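Local structure of putative ABC transporter (Thermobispora bispora, 4PE6) at residues Ala43-Gln48 with Gly54-Val59; Ala271-Glu276 with Leu317-Val322. The protein probably serves as the solute-binding component of an ABC transporter, of a carbohydrate-binding family, and holds a trihydroxybutanoic acid in its cleft. All coordinates share one frame; numbering follows the deposited sequence.

Contact 1 (Ala43-Gln48 with Gly54-Val59); sequences AAKQAQ and GKYKVV
The methyl group of A44 sits over one face of the Y56 ring, its CB 3.8 Å from the ring centroid, a CH-pi contact. The methyl is displaced toward the CG side of the ring, where A44 CB lies 3.6 Å from Y56 CG. Y56 reaches this methyl because its CG stands between the backbone N and the carbonyl carbon (chi1 72°), which swings the ring up against the helix. Q48 comes to the same ring from its edge: OE1 lies near the ring plane, 3.5 Å from Y56 CD2, with the amide and ring planes 68° apart. With its chain extended beyond CG, Q48 carries the amide across to the strand, where its CD lies 3.6 Å from G54 O. A water then joins the two segments, donating to Q48 OE1 at 3.0 Å and accepting from the backbone N of Y56 at 3.1 Å. Replacing Y56 by a serine would probably leave the A44 methyl without its aromatic cover and open a gap between helix and strand. The axes of 43-48 and 55-59 run nearly antiparallel, at 166°, as expected for the helix and second strand of the beta-alpha-beta unit 20-25, 31-49 and 55-60 of a periplasmic-binding-protein fold.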
loop_
_atom_site.group_PDB
_atom_site.type_symbol
_atom_site.label_atom_id
_atom_site.label_comp_id
_atom_site.label_asym_id
_atom_site.label_seq_id
_atom_site.Cartn_x
_atom_site.Cartn_y
_atom_site.Cartn_z
ATOM N N ALA A 43 -3.195 14.661 8.966
ATOM C CA ALA A 43 -4.108 14.284 10.046
ATOM C C ALA A 43 -3.528 14.597 11.435
ATOM O O ALA A 43 -4.252 15.012 12.344
ATOM C CB ALA A 43 -4.467 12.814 9.959
ATOM N N ALA A 44 -2.227 14.376 11.593
ATOM C CA ALA A 44 -1.553 14.609 12.867
ATOM C C ALA A 44 -1.536 16.087 13.213
ATOM O O ALA A 44 -1.807 16.468 14.356
ATOM C CB ALA A 44 -0.134 14.083 12.809
ATOM N N LYS A 45 -1.180 16.898 12.216
ATOM C CA LYS A 45 -1.112 18.342 12.344
ATOM C C LYS A 45 -2.470 18.881 12.798
ATOM O O LYS A 45 -2.551 19.732 13.687
ATOM C CB LYS A 45 -0.697 18.941 10.993
ATOM C CG LYS A 45 -0.471 20.435 10.970
ATOM C CD LYS A 45 0.002 20.893 9.591
ATOM C CE LYS A 45 -0.006 22.410 9.468
ATOM N NZ LYS A 45 0.984 23.094 10.350
ATOM N N GLN A 46 -3.535 18.349 12.209
ATOM C CA GLN A 46 -4.880 18.762 12.575
ATOM C C GLN A 46 -5.208 18.279 13.991
ATOM O O GLN A 46 -5.755 19.038 14.792
ATOM C CB GLN A 46 -5.887 18.261 11.531
ATOM C CG GLN A 46 -7.335 18.636 11.763
ATOM C CD GLN A 46 -7.542 20.126 11.855
ATOM O OE1 GLN A 46 -7.184 20.887 10.944
ATOM N NE2 GLN A 46 -8.120 20.559 12.966
ATOM N N ALA A 47 -4.831 17.041 14.323
ATOM C CA ALA A 47 -5.044 16.524 15.674
ATOM C C ALA A 47 -4.310 17.385 16.716
ATOM O O ALA A 47 -4.822 17.617 17.825
ATOM C CB ALA A 47 -4.596 15.077 15.774
ATOM N N GLN A 48 -3.119 17.860 16.349
ATOM C CA GLN A 48 -2.322 18.698 17.244
ATOM C C GLN A 48 -3.026 20.036 17.473
ATOM O O GLN A 48 -3.157 20.490 18.617
ATOM C CB GLN A 48 -0.917 18.919 16.684
ATOM C CG GLN A 48 0.025 19.593 17.682
ATOM C CD GLN A 48 1.468 19.593 17.222
ATOM O OE1 GLN A 48 1.919 18.673 16.553
ATOM N NE2 GLN A 48 2.203 20.636 17.583
ATOM N N GLY A 54 0.102 16.203 21.292
ATOM C CA GLY A 54 1.051 17.293 21.541
ATOM C C GLY A 54 2.202 17.336 20.562
ATOM O O GLY A 54 2.819 18.375 20.364
ATOM N N LYS A 55 2.496 16.199 19.945
ATOM C CA LYS A 55 3.678 16.056 19.132
ATOM C C LYS A 55 3.553 14.830 18.230
ATOM O O LYS A 55 2.927 13.819 18.596
ATOM C CB LYS A 55 4.908 15.919 20.029
ATOM C CG LYS A 55 6.243 15.911 19.301
ATOM C CD LYS A 55 7.400 15.739 20.273
ATOM C CE LYS A 55 8.694 15.510 19.514
ATOM N NZ LYS A 55 9.887 15.629 20.397
ATOM N N TYR A 56 4.129 14.948 17.041
ATOM C CA TYR A 56 4.233 13.824 16.116
ATOM C C TYR A 56 5.582 13.867 15.408
ATOM O O TYR A 56 6.157 14.943 15.218
ATOM C CB TYR A 56 3.074 13.831 15.110
ATOM C CG TYR A 56 3.126 14.906 14.045
ATOM C CD1 TYR A 56 3.779 14.691 12.835
ATOM C CD2 TYR A 56 2.491 16.135 14.236
ATOM C CE1 TYR A 56 3.820 15.685 11.859
ATOM C CE2 TYR A 56 2.518 17.119 13.265
ATOM C CZ TYR A 56 3.181 16.890 12.082
ATOM O OH TYR A 56 3.215 17.886 11.124
ATOM N N LYS A 57 6.080 12.690 15.039
ATOM C CA LYS A 57 7.323 12.547 14.318
ATOM C C LYS A 57 7.250 11.383 13.322
ATOM O O LYS A 57 6.753 10.290 13.660
ATOM C CB LYS A 57 8.469 12.311 15.293
ATOM C CG LYS A 57 9.851 12.561 14.701
ATOM C CD LYS A 57 10.932 12.286 15.730
ATOM C CE LYS A 57 12.305 12.151 15.114
ATOM N NZ LYS A 57 12.850 13.496 14.834
ATOM N N VAL A 58 7.746 11.641 12.112
ATOM C CA VAL A 58 7.915 10.636 11.074
ATOM C C VAL A 58 9.389 10.331 10.818
ATOM O O VAL A 58 10.210 11.235 10.594
ATOM C CB VAL A 58 7.278 11.113 9.758
ATOM C CG1 VAL A 58 7.630 10.177 8.604
ATOM C CG2 VAL A 58 5.776 11.208 9.934
ATOM N N VAL A 59 9.732 9.052 10.828
ATOM C CA VAL A 59 11.066 8.665 10.414
ATOM C C VAL A 59 11.003 7.587 9.348
ATOM O O VAL A 59 10.341 6.568 9.544
ATOM C CB VAL A 59 11.908 8.221 11.606
ATOM C CG1 VAL A 59 13.285 7.804 11.132
ATOM C CG2 VAL A 59 12.019 9.366 12.627
HETATM O O HOH W 1 4.787 17.882 16.342
#

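Contact 2 (Ala271-Glu276 with Leu317-Val322)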
loop_
_atom_site.group_PDB
_atom_site.type_symbol
_atom_site.label_atom_id
_atom_site.label_comp_id
_atom_site.label_asym_id
_atom_site.label_seq_id
_atom_site.Cartn_x
_atom_site.Cartn_y
_atom_site.Cartn_z
ATOM N N ALA A 271 -4.322 4.367 17.631
ATOM C CA ALA A 271 -3.404 4.697 18.716
ATOM C C ALA A 271 -4.061 5.584 19.770
ATOM O O ALA A 271 -3.889 5.346 20.968
ATOM C CB ALA A 271 -2.132 5.339 18.176
ATOM N N LEU A 272 -4.797 6.606 19.333
ATOM C CA LEU A 272 -5.420 7.518 20.259
ATOM C C LEU A 272 -6.497 6.801 21.085
ATOM O O LEU A 272 -6.628 7.069 22.266
ATOM C CB LEU A 272 -6.043 8.709 19.545
ATOM C CG LEU A 272 -5.064 9.637 18.833
ATOM C CD1 LEU A 272 -5.836 10.830 18.281
ATOM C CD2 LEU A 272 -3.947 10.107 19.734
ATOM N N ASP A 273 -7.211 5.869 20.477
ATOM C CA ASP A 273 -8.224 5.103 21.224
ATOM C C ASP A 273 -7.550 4.180 22.240
ATOM O O ASP A 273 -8.008 4.042 23.392
ATOM C CB ASP A 273 -9.159 4.346 20.276
ATOM C CG ASP A 273 -10.331 5.232 19.779
ATOM O OD1 ASP A 273 -10.431 6.394 20.227
ATOM O OD2 ASP A 273 -11.158 4.779 18.966
ATOM N N LEU A 274 -6.434 3.596 21.823
ATOM C CA LEU A 274 -5.646 2.742 22.696
ATOM C C LEU A 274 -5.161 3.538 23.904
ATOM O O LEU A 274 -5.206 3.053 25.046
ATOM C CB LEU A 274 -4.472 2.145 21.921
ATOM C CG LEU A 274 -4.821 0.997 20.958
ATOM C CD1 LEU A 274 -3.565 0.496 20.287
ATOM C CD2 LEU A 274 -5.505 -0.162 21.649
ATOM N N LEU A 275 -4.710 4.765 23.650
ATOM C CA LEU A 275 -4.141 5.604 24.700
ATOM C C LEU A 275 -5.165 6.052 25.741
ATOM O O LEU A 275 -4.791 6.369 26.878
ATOM C CB LEU A 275 -3.452 6.828 24.084
ATOM C CG LEU A 275 -2.098 6.521 23.447
ATOM C CD1 LEU A 275 -1.582 7.743 22.673
ATOM C CD2 LEU A 275 -1.089 6.062 24.499
ATOM N N GLU A 276 -6.445 6.096 25.378
ATOM C CA GLU A 276 -7.489 6.401 26.355
ATOM C C GLU A 276 -8.196 5.159 26.909
ATOM O O GLU A 276 -9.320 5.238 27.395
ATOM C CB GLU A 276 -8.477 7.441 25.796
ATOM C CG GLU A 276 -9.268 7.044 24.561
ATOM C CD GLU A 276 -10.305 8.115 24.183
ATOM O OE1 GLU A 276 -11.538 7.871 24.310
ATOM O OE2 GLU A 276 -9.877 9.221 23.810
ATOM N N LEU A 317 -15.321 7.604 11.472
ATOM C CA LEU A 317 -15.335 6.543 10.451
ATOM C C LEU A 317 -14.451 5.380 10.873
ATOM O O LEU A 317 -14.813 4.228 10.673
ATOM C CB LEU A 317 -14.917 7.060 9.066
ATOM C CG LEU A 317 -15.956 7.938 8.353
ATOM C CD1 LEU A 317 -15.372 8.511 7.064
ATOM C CD2 LEU A 317 -17.247 7.174 8.060
ATOM N N PHE A 318 -13.306 5.686 11.481
ATOM C CA PHE A 318 -12.454 4.646 12.059
ATOM C C PHE A 318 -13.232 3.753 13.032
ATOM O O PHE A 318 -13.256 2.535 12.879
ATOM C CB PHE A 318 -11.244 5.250 12.771
ATOM C CG PHE A 318 -10.522 4.267 13.640
ATOM C CD1 PHE A 318 -9.704 3.316 13.076
ATOM C CD2 PHE A 318 -10.701 4.270 15.017
ATOM C CE1 PHE A 318 -9.062 2.373 13.861
ATOM C CE2 PHE A 318 -10.060 3.335 15.806
ATOM C CZ PHE A 318 -9.230 2.394 15.231
ATOM N N ARG A 319 -13.867 4.377 14.023
ATOM C CA ARG A 319 -14.638 3.652 15.033
ATOM C C ARG A 319 -15.759 2.812 14.429
ATOM O O ARG A 319 -15.990 1.677 14.869
ATOM C CB ARG A 319 -15.185 4.611 16.098
ATOM C CG ARG A 319 -14.125 5.020 17.110
ATOM C CD ARG A 319 -14.644 6.088 18.049
ATOM N NE ARG A 319 -13.619 6.531 18.989
ATOM C CZ ARG A 319 -13.777 7.537 19.839
ATOM N NH1 ARG A 319 -14.913 8.215 19.870
ATOM N NH2 ARG A 319 -12.793 7.867 20.669
ATOM N N GLN A 320 -16.440 3.358 13.421
ATOM C CA GLN A 320 -17.462 2.603 12.691
ATOM C C GLN A 320 -16.901 1.321 12.114
ATOM O O GLN A 320 -17.520 0.267 12.219
ATOM C CB GLN A 320 -18.049 3.419 11.540
ATOM C CG GLN A 320 -19.049 4.485 11.939
ATOM C CD GLN A 320 -19.550 5.254 10.722
ATOM O OE1 GLN A 320 -19.692 4.688 9.626
ATOM N NE2 GLN A 320 -19.808 6.548 10.900
ATOM N N GLN A 321 -15.744 1.418 11.463
ATOM C CA GLN A 321 -15.116 0.239 10.855
ATOM C C GLN A 321 -14.703 -0.771 11.910
ATOM O O GLN A 321 -14.865 -1.972 11.701
ATOM C CB GLN A 321 -13.902 0.617 9.985
ATOM C CG GLN A 321 -13.097 -0.576 9.462
ATOM C CD GLN A 321 -13.748 -1.309 8.295
ATOM O OE1 GLN A 321 -14.622 -0.773 7.615
ATOM N NE2 GLN A 321 -13.299 -2.542 8.045
ATOM N N VAL A 322 -14.184 -0.285 13.036
ATOM C CA VAL A 322 -13.843 -1.168 14.155
ATOM C C VAL A 322 -15.105 -1.884 14.651
ATOM O O VAL A 322 -15.077 -3.079 14.913
ATOM C CB VAL A 322 -13.148 -0.407 15.301
ATOM C CG1 VAL A 322 -12.931 -1.312 16.498
ATOM C CG2 VAL A 322 -11.800 0.155 14.837
#
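A salt-bridge network of D273, E276 and R319 ties the C-terminal end of helix 263-275 to helix 315-327, a late helix of this periplasmic-binding-protein chain. At its heart R319 grips D273 side-on, giving NH2 to OD1 at 2.8 Å and NE to OD2 at 3.0 Å. Both bonds are nearly straight, 167° and 170° at the hydrogen, and both use the syn sides of the carboxylate, whose plane is turned only 21° from that of the guanidinium. The arginine chain, extended from CG to NE, spans the distance between the helices, and the paired bonds should restrain the carboxylate from turning. E276 adds a long ion pair to R319; its OE1 and OE2 have other partners in R278 and R315, respectively. R315 also pairs with D273 OD1, so two acidic side chains stand among three arginines, an arrangement that probably favours their charged forms. Next to the bridge, F318 packs against W269 and A270 of helix 263-275, while the methyl CG2 of V322 lies over one face of the F318 ring. The edge of that ring is turned to the carboxylate, with F318 CE2 3.6 Å from D273 OD2, the same oxygen that accepts from R319 NE.

Contact 1 closes along the chain before contact 2 opens, and their centres lie 16 Å apart on the same side of the molecule, with nearest atoms about 5 Å apart and no direct touch. Helix 263-275 brings them together: A43 of helix 31-49 packs on its V265 and L268, while its C-terminal end carries the acidic side of contact 2. L272 also touches I53, in the turn that joins the two segments of contact 1. An early beta-alpha-beta unit, at the outer strand 55-60 of the sheet, is thus layered beneath a helix from much later in the chain, which in turn meets helix 315-327.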